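Local coordinates for conserved hypothetical protein (Streptococcus pneumoniae, PDB 4QDY), which is of unknown function but carries two YbbR-like domains, built largely of beta strands, and is found in an assembly with a second copy of itself, at residues 11-16 with 55-60; 34-39 with 90-95; 26-31 with 181-186; 151-156 with 169-174. One frame throughout, in Å; residues are numbered along the deposited sequence.

Contact 1: residues 11-16 with 55-60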
loop_
_atom_site.group_PDB
_atom_site.type_symbol
_atom_site.label_atom_id
_atom_site.label_comp_id
_atom_site.label_asym_id
_atom_site.label_seq_id
_atom_site.Cartn_x
_atom_site.Cartn_y
_atom_site.Cartn_z
ATOM N N ASN A 11 -17.510 -10.090 14.983
ATOM C CA ASN A 11 -17.460 -9.921 13.532
ATOM C C ASN A 11 -16.123 -9.334 13.131
ATOM O O ASN A 11 -15.669 -8.364 13.742
ATOM C CB ASN A 11 -18.605 -9.037 13.025
ATOM N N THR A 12 -15.482 -9.929 12.120
ATOM C CA THR A 12 -14.212 -9.427 11.607
ATOM C C THR A 12 -14.533 -8.553 10.405
ATOM O O THR A 12 -15.037 -9.048 9.395
ATOM C CB THR A 12 -13.219 -10.560 11.290
ATOM O OG1 THR A 12 -13.802 -11.435 10.327
ATOM C CG2 THR A 12 -12.809 -11.345 12.524
ATOM N N VAL A 13 -14.311 -7.243 10.544
ATOM C CA VAL A 13 -14.566 -6.272 9.481
ATOM C C VAL A 13 -13.340 -6.265 8.564
ATOM O O VAL A 13 -12.243 -5.939 9.017
ATOM C CB VAL A 13 -14.911 -4.863 10.040
ATOM C CG1 VAL A 13 -15.210 -3.885 8.912
ATOM C CG2 VAL A 13 -16.090 -4.924 11.005
ATOM N N THR A 14 -13.516 -6.675 7.297
ATOM C CA THR A 14 -12.426 -6.721 6.318
ATOM C C THR A 14 -12.418 -5.434 5.482
ATOM O O THR A 14 -13.411 -4.701 5.476
ATOM C CB THR A 14 -12.534 -7.965 5.417
ATOM O OG1 THR A 14 -13.805 -7.966 4.760
ATOM C CG2 THR A 14 -12.324 -9.271 6.179
ATOM N N ASN A 15 -11.284 -5.170 4.787
ATOM C CA ASN A 15 -11.031 -4.026 3.900
ATOM C C ASN A 15 -11.119 -2.695 4.686
ATOM O O ASN A 15 -11.806 -1.760 4.255
ATOM C CB ASN A 15 -12.019 -4.023 2.706
ATOM C CG ASN A 15 -12.065 -5.299 1.890
ATOM O OD1 ASN A 15 -11.300 -6.250 2.098
ATOM N ND2 ASN A 15 -12.988 -5.349 0.942
ATOM N N VAL A 16 -10.412 -2.612 5.833
ATOM C CA VAL A 16 -10.415 -1.402 6.663
ATOM C C VAL A 16 -9.155 -0.582 6.312
ATOM O O VAL A 16 -8.044 -1.027 6.608
ATOM C CB VAL A 16 -10.517 -1.703 8.186
ATOM C CG1 VAL A 16 -10.652 -0.416 8.990
ATOM C CG2 VAL A 16 -11.688 -2.628 8.487
ATOM N N SER A 55 -21.115 2.406 5.238
ATOM C CA SER A 55 -22.012 3.559 5.197
ATOM C C SER A 55 -22.206 4.195 6.587
ATOM O O SER A 55 -22.073 5.413 6.717
ATOM C CB SER A 55 -23.370 3.141 4.637
ATOM O OG SER A 55 -24.301 4.212 4.605
ATOM N N THR A 56 -22.510 3.377 7.612
ATOM C CA THR A 56 -22.795 3.846 8.973
ATOM C C THR A 56 -21.609 3.585 9.944
ATOM O O THR A 56 -21.801 3.638 11.164
ATOM C CB THR A 56 -24.073 3.157 9.499
ATOM O OG1 THR A 56 -23.914 1.741 9.407
ATOM C CG2 THR A 56 -25.328 3.575 8.732
ATOM N N ARG A 57 -20.391 3.355 9.414
ATOM C CA ARG A 57 -19.199 3.107 10.234
ATOM C C ARG A 57 -18.686 4.414 10.845
ATOM O O ARG A 57 -18.544 5.415 10.136
ATOM C CB ARG A 57 -18.099 2.438 9.398
ATOM C CG ARG A 57 -16.893 1.944 10.200
ATOM C CD ARG A 57 -15.861 1.297 9.298
ATOM N NE ARG A 57 -16.439 0.189 8.540
ATOM C CZ ARG A 57 -15.802 -0.496 7.598
ATOM N NH1 ARG A 57 -14.547 -0.197 7.283
ATOM N NH2 ARG A 57 -16.417 -1.476 6.954
ATOM N N LYS A 58 -18.395 4.392 12.156
ATOM C CA LYS A 58 -17.893 5.554 12.889
ATOM C C LYS A 58 -16.412 5.393 13.271
ATOM O O LYS A 58 -15.725 6.408 13.397
ATOM C CB LYS A 58 -18.727 5.784 14.156
ATOM N N PHE A 59 -15.920 4.143 13.458
ATOM C CA PHE A 59 -14.536 3.904 13.870
ATOM C C PHE A 59 -13.578 4.111 12.691
ATOM O O PHE A 59 -13.977 4.014 11.530
ATOM C CB PHE A 59 -14.331 2.494 14.479
ATOM C CG PHE A 59 -14.132 1.329 13.532
ATOM C CD1 PHE A 59 -12.863 0.998 13.068
ATOM C CD2 PHE A 59 -15.196 0.515 13.172
ATOM C CE1 PHE A 59 -12.677 -0.080 12.199
ATOM C CE2 PHE A 59 -15.005 -0.580 12.322
ATOM C CZ PHE A 59 -13.747 -0.867 11.839
ATOM N N LYS A 60 -12.302 4.360 13.015
ATOM C CA LYS A 60 -11.223 4.559 12.055
ATOM C C LYS A 60 -9.915 4.017 12.619
ATOM O O LYS A 60 -9.659 4.163 13.817
ATOM C CB LYS A 60 -11.087 6.050 11.703
HETATM O O HOH W 1 -15.322 -2.964 5.086
#
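With chi1 at -178°, Val13 holds CG1 anti to its backbone N, and from across the gap Arg57 starts out equally extended (chi1 -171°) before a bend at chi3 (-57°) lays its guanidinium against that methyl. The two belong to the N-terminal YbbR-like domain: strand 9-21 is met by the loop that leads out of helix 45-52 into strand 60-64, itself a parallel neighbour of strand 9-21 in the sheet. Valine and arginine run antiparallel past one another, and Val13 CG1 rests over one face of the guanidinium, off toward its rim, 3.3 Å from Arg57 NH2. Val16 adds a methyl obliquely, its CG2 lying 3.9 Å from Arg57 NH1. The other methyl of Val16 reaches Phe59 from the opposite direction and meets its ring at a slant, CG1 to CE1 at 3.8 Å, while Val13 CG1 stands farther off, at the edge of the same ring. One face of the phenyl is roofed by the aliphatic part of Arg57, whose CD sits 3.6 Å above the plane. Arginine suits this place because its hydrocarbon stem can lie on the aromatic ring while its charged end is served by oxygens: NH2 bonds to the carbonyl of Met52 at the end of the helix, and NE weakly to that of Glu51. Branched valines, compact and apolar, fill the strand side. No direct hydrogen bond joins the segments; instead a water in the guanidinium plane, at its edge, accepts from Arg57 NH2 at 2.6 Å and donates to Thr14 O, also at 2.6 Å.

Contact 2: residues 34-39 with 90-95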
loop_
_atom_site.group_PDB
_atom_site.type_symbol
_atom_site.label_atom_id
_atom_site.label_comp_id
_atom_site.label_asym_id
_atom_site.label_seq_id
_atom_site.Cartn_x
_atom_site.Cartn_y
_atom_site.Cartn_z
ATOM N N SER A 34 -1.982 -1.691 2.662
ATOM C CA SER A 34 -2.895 -0.537 2.633
ATOM C C SER A 34 -4.112 -0.706 3.548
ATOM O O SER A 34 -4.550 0.273 4.154
ATOM C CB SER A 34 -3.398 -0.305 1.211
ATOM O OG SER A 34 -4.135 -1.415 0.722
ATOM N N GLU A 35 -4.671 -1.932 3.619
ATOM C CA GLU A 35 -5.861 -2.219 4.413
ATOM C C GLU A 35 -5.614 -3.330 5.434
ATOM O O GLU A 35 -4.751 -4.188 5.241
ATOM C CB GLU A 35 -7.038 -2.610 3.504
ATOM C CG GLU A 35 -7.562 -1.455 2.663
ATOM C CD GLU A 35 -8.736 -1.748 1.750
ATOM O OE1 GLU A 35 -8.882 -2.909 1.302
ATOM O OE2 GLU A 35 -9.475 -0.792 1.427
ATOM N N VAL A 36 -6.392 -3.292 6.531
ATOM C CA VAL A 36 -6.346 -4.246 7.643
ATOM C C VAL A 36 -7.749 -4.815 7.909
ATOM O O VAL A 36 -8.728 -4.391 7.291
ATOM C CB VAL A 36 -5.761 -3.611 8.944
ATOM C CG1 VAL A 36 -4.286 -3.263 8.790
ATOM C CG2 VAL A 36 -6.570 -2.400 9.410
ATOM N N SER A 37 -7.832 -5.770 8.842
ATOM C CA SER A 37 -9.081 -6.349 9.327
ATOM C C SER A 37 -9.257 -5.957 10.786
ATOM O O SER A 37 -8.266 -5.845 11.507
ATOM C CB SER A 37 -9.116 -7.862 9.136
ATOM O OG SER A 37 -9.186 -8.192 7.759
ATOM N N VAL A 38 -10.494 -5.677 11.208
ATOM C CA VAL A 38 -10.758 -5.256 12.584
ATOM C C VAL A 38 -11.729 -6.255 13.214
ATOM O O VAL A 38 -12.833 -6.459 12.703
ATOM C CB VAL A 38 -11.284 -3.791 12.669
ATOM C CG1 VAL A 38 -11.615 -3.398 14.106
ATOM C CG2 VAL A 38 -10.276 -2.811 12.076
ATOM N N VAL A 39 -11.303 -6.878 14.323
ATOM C CA VAL A 39 -12.129 -7.837 15.052
ATOM C C VAL A 39 -12.972 -7.047 16.055
ATOM O O VAL A 39 -12.426 -6.473 17.001
ATOM C CB VAL A 39 -11.295 -8.964 15.730
ATOM C CG1 VAL A 39 -12.204 -10.007 16.376
ATOM C CG2 VAL A 39 -10.344 -9.632 14.739
ATOM N N ALA A 90 -7.206 -4.512 15.703
ATOM C CA ALA A 90 -6.758 -4.489 14.312
ATOM C C ALA A 90 -5.882 -5.700 14.007
ATOM O O ALA A 90 -5.125 -6.148 14.871
ATOM C CB ALA A 90 -5.999 -3.205 14.027
ATOM N N THR A 91 -5.991 -6.226 12.774
ATOM C CA THR A 91 -5.246 -7.383 12.277
ATOM C C THR A 91 -4.471 -6.946 11.008
ATOM O O THR A 91 -5.083 -6.835 9.939
ATOM C CB THR A 91 -6.213 -8.562 12.030
ATOM O OG1 THR A 91 -6.934 -8.842 13.231
ATOM C CG2 THR A 91 -5.502 -9.826 11.551
ATOM N N PRO A 92 -3.147 -6.660 11.086
ATOM C CA PRO A 92 -2.255 -6.728 12.262
ATOM C C PRO A 92 -2.372 -5.493 13.170
ATOM O O PRO A 92 -2.911 -4.467 12.751
ATOM C CB PRO A 92 -0.865 -6.802 11.621
ATOM C CG PRO A 92 -0.999 -6.004 10.360
ATOM C CD PRO A 92 -2.407 -6.251 9.874
ATOM N N GLN A 93 -1.869 -5.601 14.418
ATOM C CA GLN A 93 -1.901 -4.518 15.410
ATOM C C GLN A 93 -0.870 -3.436 15.080
ATOM O O GLN A 93 -1.078 -2.272 15.427
ATOM C CB GLN A 93 -1.657 -5.035 16.842
ATOM C CG GLN A 93 -2.708 -6.002 17.413
ATOM C CD GLN A 93 -2.572 -7.448 16.978
ATOM O OE1 GLN A 93 -2.383 -7.779 15.802
ATOM N NE2 GLN A 93 -2.738 -8.356 17.926
ATOM N N LYS A 94 0.247 -3.825 14.433
ATOM C CA LYS A 94 1.336 -2.927 14.036
ATOM C C LYS A 94 1.659 -3.091 12.549
ATOM O O LYS A 94 1.526 -4.193 12.008
ATOM C CB LYS A 94 2.603 -3.180 14.877
ATOM C CG LYS A 94 2.440 -2.943 16.374
ATOM C CD LYS A 94 3.727 -3.220 17.144
ATOM C CE LYS A 94 3.554 -2.964 18.624
ATOM N NZ LYS A 94 4.810 -3.201 19.382
ATOM N N ILE A 95 2.087 -1.999 11.889
ATOM C CA ILE A 95 2.467 -2.026 10.470
ATOM C C ILE A 95 3.937 -1.597 10.345
ATOM O O ILE A 95 4.407 -0.782 11.138
ATOM C CB ILE A 95 1.540 -1.166 9.552
ATOM C CG1 ILE A 95 1.587 0.354 9.896
ATOM C CG2 ILE A 95 0.104 -1.724 9.544
ATOM C CD1 ILE A 95 0.925 1.311 8.877
#
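Ser37 and Thr91 grip each other through a pair of backbone hydrogen bonds: Ser37 N gives to Thr91 O at 3.1 Å in an almost straight line (176°), and Thr91 N gives to Ser37 O at 2.6 Å with more bend (144°). Their side chains share a face, CB to CB 4.2 Å, and on that side Val39 brings CG2 to 3.8 Å from Thr91 OG1. Small polar residues are at home on this more accessible side, whereas the non-hydrogen-bonded pair Val38 and Ala90 turns buried apolar groups to the other; the two CA atoms lie 4.4 Å apart, as is usual for such a pair, and the small Ala90 fits the buried side. This is a short antiparallel pairing of strands 35-42 and 87-113 in the sheet of the N-terminal YbbR-like domain. It stops where strand 87-113 is interrupted, at the cis peptide before Pro92. Lacking an N-H, that proline offers its ring instead, CD lying 3.7 Å from Val36 CG1. Farther out, strand 9-21 pairs with the other flank of strand 35-42, with Val36 bonded to Val16 and Val38 to Val13. Strand 71-80 steadies the other segment through backbone bonds of Gln93 and Ile95, and Phe187 of the second subunit packs on Pro92.

Contact 3: residues 26-31 with 181-186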
loop_
_atom_site.group_PDB
_atom_site.type_symbol
_atom_site.label_atom_id
_atom_site.label_comp_id
_atom_site.label_asym_id
_atom_site.label_seq_id
_atom_site.Cartn_x
_atom_site.Cartn_y
_atom_site.Cartn_z
ATOM N N LYS A 26 7.529 15.965 2.344
ATOM C CA LYS A 26 8.928 15.831 2.747
ATOM C C LYS A 26 9.357 14.357 2.735
ATOM O O LYS A 26 10.522 14.070 2.448
ATOM C CB LYS A 26 9.144 16.446 4.143
ATOM C CG LYS A 26 10.612 16.624 4.532
ATOM C CD LYS A 26 10.775 17.278 5.901
ATOM C CE LYS A 26 12.224 17.507 6.285
ATOM N NZ LYS A 26 12.906 18.499 5.408
ATOM N N TYR A 27 8.424 13.428 3.034
ATOM C CA TYR A 27 8.741 12.002 3.097
ATOM C C TYR A 27 7.875 11.152 2.163
ATOM O O TYR A 27 6.722 11.486 1.890
ATOM C CB TYR A 27 8.559 11.475 4.533
ATOM C CG TYR A 27 9.329 12.240 5.587
ATOM C CD1 TYR A 27 10.673 11.968 5.833
ATOM C CD2 TYR A 27 8.702 13.198 6.380
ATOM C CE1 TYR A 27 11.383 12.660 6.813
ATOM C CE2 TYR A 27 9.402 13.895 7.363
ATOM C CZ TYR A 27 10.742 13.621 7.578
ATOM O OH TYR A 27 11.434 14.307 8.546
ATOM N N PHE A 28 8.452 10.025 1.705
ATOM C CA PHE A 28 7.811 8.998 0.885
ATOM C C PHE A 28 7.774 7.708 1.696
ATOM O O PHE A 28 8.801 7.324 2.260
ATOM C CB PHE A 28 8.532 8.815 -0.466
ATOM C CG PHE A 28 7.846 7.848 -1.404
ATOM C CD1 PHE A 28 6.865 8.286 -2.286
ATOM C CD2 PHE A 28 8.187 6.500 -1.414
ATOM C CE1 PHE A 28 6.229 7.390 -3.151
ATOM C CE2 PHE A 28 7.548 5.605 -2.278
ATOM C CZ PHE A 28 6.574 6.057 -3.140
ATOM N N ILE A 29 6.602 7.058 1.795
ATOM C CA ILE A 29 6.474 5.843 2.607
ATOM C C ILE A 29 6.001 4.651 1.740
ATOM O O ILE A 29 5.292 4.839 0.747
ATOM C CB ILE A 29 5.528 6.050 3.827
ATOM C CG1 ILE A 29 4.066 6.368 3.411
ATOM C CG2 ILE A 29 6.104 7.103 4.798
ATOM C CD1 ILE A 29 3.035 6.279 4.538
ATOM N N SER A 30 6.419 3.425 2.137
ATOM C CA SER A 30 6.104 2.143 1.486
ATOM C C SER A 30 6.435 0.950 2.403
ATOM O O SER A 30 7.025 1.135 3.471
ATOM C CB SER A 30 6.876 2.009 0.171
ATOM O OG SER A 30 8.279 1.987 0.386
ATOM N N GLY A 31 6.064 -0.256 1.963
ATOM C CA GLY A 31 6.368 -1.503 2.659
ATOM C C GLY A 31 5.356 -2.030 3.658
ATOM O O GLY A 31 5.721 -2.820 4.535
ATOM N N PRO A 181 8.336 0.279 -5.550
ATOM C CA PRO A 181 7.347 1.190 -4.940
ATOM C C PRO A 181 7.652 2.649 -5.301
ATOM O O PRO A 181 8.531 3.291 -4.717
ATOM C CB PRO A 181 7.476 0.920 -3.438
ATOM C CG PRO A 181 8.833 0.369 -3.257
ATOM C CD PRO A 181 9.243 -0.298 -4.532
ATOM N N ALA A 182 6.931 3.151 -6.315
ATOM C CA ALA A 182 7.087 4.499 -6.849
ATOM C C ALA A 182 5.780 5.017 -7.449
ATOM O O ALA A 182 4.978 4.229 -7.957
ATOM C CB ALA A 182 8.177 4.501 -7.904
ATOM N N VAL A 183 5.576 6.346 -7.396
ATOM C CA VAL A 183 4.396 7.037 -7.930
ATOM C C VAL A 183 4.801 7.694 -9.254
ATOM O O VAL A 183 5.691 8.545 -9.271
ATOM C CB VAL A 183 3.815 8.055 -6.909
ATOM C CG1 VAL A 183 2.585 8.761 -7.470
ATOM C CG2 VAL A 183 3.480 7.378 -5.585
ATOM N N ILE A 184 4.161 7.291 -10.359
ATOM C CA ILE A 184 4.488 7.804 -11.691
ATOM C C ILE A 184 3.420 8.811 -12.129
ATOM O O ILE A 184 2.230 8.590 -11.899
ATOM C CB ILE A 184 4.627 6.633 -12.703
ATOM C CG1 ILE A 184 5.593 5.557 -12.146
ATOM C CG2 ILE A 184 5.074 7.134 -14.097
ATOM C CD1 ILE A 184 5.704 4.323 -12.913
ATOM N N THR A 185 3.861 9.922 -12.747
ATOM C CA THR A 185 2.989 10.977 -13.257
ATOM C C THR A 185 3.383 11.254 -14.730
ATOM O O THR A 185 4.518 11.670 -14.984
ATOM C CB THR A 185 3.055 12.225 -12.365
ATOM O OG1 THR A 185 2.804 11.840 -11.014
ATOM C CG2 THR A 185 2.059 13.297 -12.784
ATOM N N PRO A 186 2.488 11.004 -15.717
ATOM C CA PRO A 186 1.112 10.480 -15.588
ATOM C C PRO A 186 1.108 9.032 -15.094
ATOM O O PRO A 186 2.098 8.319 -15.277
ATOM C CB PRO A 186 0.562 10.594 -17.019
ATOM C CG PRO A 186 1.774 10.515 -17.896
ATOM C CD PRO A 186 2.839 11.247 -17.132
#
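Phe28 and Val183 make the apolar part of a small bridge between the two YbbR-like domains, in which strand 27-30 of the first faces the start of strand 183-196 of the second. The segments are not paired as strands; their touching parts run 136° apart, and side chains of 26-31 meet both side chains and backbone of 181-186. With CG anti to the backbone N (chi1 -175°), Phe28 projects its ring across the gap, and Val183 CG2 meets it at the edge, in the ring plane, 3.7 Å from CE1. A long, flat phenyl suits a place where the backbones stay well apart, and the branched valine offers a methyl to its rim. The aliphatic contact beside it pairs Ser30 CB with Pro181 CB at 3.8 Å; serine is small enough to leave room for the pyrrolidine ring of Pro181, which also lies about 4 Å from a bound PEG, probably from the crystallisation liquor. Of polar bonds across the segments there are none. The carbonyl of Pro181 is instead taken up by the hydroxyl of Ser139, a residue on which Phe28 also packs. That same oxygen, Pro181 O, comes obliquely to the phenyl ring, 3.5 Å from Phe28 CE2.

Contact 4: residues 151-156 with 169-174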
loop_
_atom_site.group_PDB
_atom_site.type_symbol
_atom_site.label_atom_id
_atom_site.label_comp_id
_atom_site.label_asym_id
_atom_site.label_seq_id
_atom_site.Cartn_x
_atom_site.Cartn_y
_atom_site.Cartn_z
ATOM N N ILE A 151 7.617 0.876 -17.752
ATOM C CA ILE A 151 6.913 0.012 -18.697
ATOM C C ILE A 151 5.430 0.398 -18.790
ATOM O O ILE A 151 4.784 0.702 -17.788
ATOM C CB ILE A 151 7.058 -1.506 -18.375
ATOM C CG1 ILE A 151 6.551 -1.872 -16.951
ATOM C CG2 ILE A 151 8.511 -1.959 -18.600
ATOM C CD1 ILE A 151 6.434 -3.374 -16.631
ATOM N N ALA A 152 4.916 0.390 -20.029
ATOM C CA ALA A 152 3.518 0.633 -20.364
ATOM C C ALA A 152 2.880 -0.712 -20.689
ATOM O O ALA A 152 2.704 -1.078 -21.856
ATOM C CB ALA A 152 3.412 1.624 -21.516
ATOM N N VAL A 153 2.630 -1.490 -19.625
ATOM C CA VAL A 153 2.119 -2.860 -19.668
ATOM C C VAL A 153 0.597 -2.850 -19.980
ATOM O O VAL A 153 -0.174 -2.114 -19.361
ATOM C CB VAL A 153 2.440 -3.625 -18.341
ATOM C CG1 VAL A 153 1.979 -2.871 -17.091
ATOM C CG2 VAL A 153 1.914 -5.058 -18.355
ATOM N N LEU A 154 0.198 -3.679 -20.966
ATOM C CA LEU A 154 -1.186 -3.882 -21.395
ATOM C C LEU A 154 -1.964 -4.623 -20.295
ATOM O O LEU A 154 -1.462 -5.646 -19.814
ATOM C CB LEU A 154 -1.205 -4.673 -22.728
ATOM C CG LEU A 154 -2.563 -5.126 -23.303
ATOM C CD1 LEU A 154 -3.393 -3.955 -23.791
ATOM C CD2 LEU A 154 -2.365 -6.077 -24.457
ATOM N N PRO A 155 -3.168 -4.145 -19.872
ATOM C CA PRO A 155 -3.915 -4.859 -18.818
ATOM C C PRO A 155 -4.199 -6.312 -19.207
ATOM O O PRO A 155 -4.490 -6.596 -20.371
ATOM C CB PRO A 155 -5.211 -4.050 -18.695
ATOM C CG PRO A 155 -4.860 -2.698 -19.191
ATOM C CD PRO A 155 -3.902 -2.942 -20.312
ATOM N N THR A 156 -4.074 -7.227 -18.225
ATOM C CA THR A 156 -4.233 -8.684 -18.354
ATOM C C THR A 156 -5.577 -9.048 -19.033
ATOM O O THR A 156 -5.611 -9.974 -19.845
ATOM C CB THR A 156 -4.134 -9.332 -16.961
ATOM O OG1 THR A 156 -2.968 -8.844 -16.296
ATOM C CG2 THR A 156 -4.089 -10.855 -17.013
ATOM N N PRO A 169 -1.574 1.156 -17.822
ATOM C CA PRO A 169 -0.852 1.723 -16.669
ATOM C C PRO A 169 0.666 1.727 -16.857
ATOM O O PRO A 169 1.207 0.907 -17.601
ATOM C CB PRO A 169 -1.238 0.791 -15.520
ATOM C CG PRO A 169 -1.577 -0.498 -16.166
ATOM C CD PRO A 169 -2.199 -0.140 -17.481
ATOM N N LEU A 170 1.343 2.659 -16.173
ATOM C CA LEU A 170 2.796 2.802 -16.194
ATOM C C LEU A 170 3.389 2.274 -14.889
ATOM O O LEU A 170 2.911 2.628 -13.812
ATOM C CB LEU A 170 3.206 4.267 -16.431
ATOM C CG LEU A 170 2.970 4.825 -17.842
ATOM C CD1 LEU A 170 2.949 6.330 -17.838
ATOM C CD2 LEU A 170 3.999 4.301 -18.833
ATOM N N GLN A 171 4.414 1.405 -14.998
ATOM C CA GLN A 171 5.118 0.792 -13.864
ATOM C C GLN A 171 6.628 1.027 -13.947
ATOM O O GLN A 171 7.192 1.024 -15.041
ATOM C CB GLN A 171 4.850 -0.722 -13.790
ATOM C CG GLN A 171 3.411 -1.118 -13.474
ATOM C CD GLN A 171 3.218 -2.618 -13.430
ATOM O OE1 GLN A 171 3.816 -3.385 -14.197
ATOM N NE2 GLN A 171 2.318 -3.066 -12.574
ATOM N N ALA A 172 7.279 1.212 -12.785
ATOM C CA ALA A 172 8.726 1.404 -12.682
ATOM C C ALA A 172 9.380 0.099 -12.260
ATOM O O ALA A 172 9.058 -0.425 -11.193
ATOM C CB ALA A 172 9.046 2.524 -11.700
ATOM N N ILE A 173 10.255 -0.460 -13.115
ATOM C CA ILE A 173 10.911 -1.740 -12.827
ATOM C C ILE A 173 12.450 -1.578 -12.813
ATOM O O ILE A 173 12.987 -0.623 -13.381
ATOM C CB ILE A 173 10.494 -2.871 -13.820
ATOM C CG1 ILE A 173 10.941 -2.577 -15.280
ATOM C CG2 ILE A 173 8.986 -3.175 -13.713
ATOM C CD1 ILE A 173 10.854 -3.759 -16.252
ATOM N N ASP A 174 13.141 -2.530 -12.147
ATOM C CA ASP A 174 14.602 -2.580 -12.057
ATOM C C ASP A 174 15.149 -3.526 -13.144
ATOM O O ASP A 174 14.361 -4.099 -13.901
ATOM C CB ASP A 174 15.061 -3.012 -10.641
ATOM C CG ASP A 174 14.636 -4.386 -10.137
ATOM O OD1 ASP A 174 14.067 -5.168 -10.931
ATOM O OD2 ASP A 174 14.916 -4.697 -8.958
#
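The flat amide of Gln171 has Val153 CG1 over one face, 3.5 Å from OE1, while Ile151 CD1 comes up beside the same oxygen at 3.6 Å. Its chain, extended beyond CG, thus lies across the neighbouring strand with two apolar side chains against it. At the other end Pro155 and Pro169 pass at a slant, Pro155 CG 4.1 Å from Pro169 CD, and Pro169 CD lies 3.4 Å from Val153 O. Between these groups the backbones pair antiparallel: Ile151 N donates to Gln171 O at 2.7 Å and Gln171 N to Ile151 O at 2.9 Å, both nearly straight. Beyond them the bonding fades to a weak link from Val153 N to Pro169 O; Pro169, without an N-H, can give nothing back. On the face with Gln171, Ile151 and Ile173 lie roughly perpendicular to one another and touch through CG2 and CD1 at 3.8 Å, their beta-branched chains fitting an extended backbone. On the other face Ala152 CB meets Leu170 CD2 at 3.8 Å, the small residue making way for the large one. The two strands form a beta hairpin of the second YbbR-like domain. Gln171 also packs on Thr72 of the second subunit, and the hairpin is flanked by strand 87-113, parallel to strand 149-153, and by strand 183-196, antiparallel to strand 164-173.

Overall arrangement
From the N terminus, strand 9-21 opens contact 1, which closes at 55-60 after the chain has passed through 26-31 and 34-39. Contact 2 opens inside that span and closes beyond it, at 90-95, so the two cross; they also touch, since strands 9-21 and 35-42 are neighbours in the sheet. Contact 3 crosses contact 1 as well, and its long loop, closing only at 181-186, encloses both contact 2 and contact 4. It is a small contact between the two YbbR-like domains; strand 87-113 runs through both. Contact 4 closes a short hairpin in the second domain, where Leu170 packs against Ile184 and Pro186 of contact 3; it lies across the chain's centre from contacts 1 and 2.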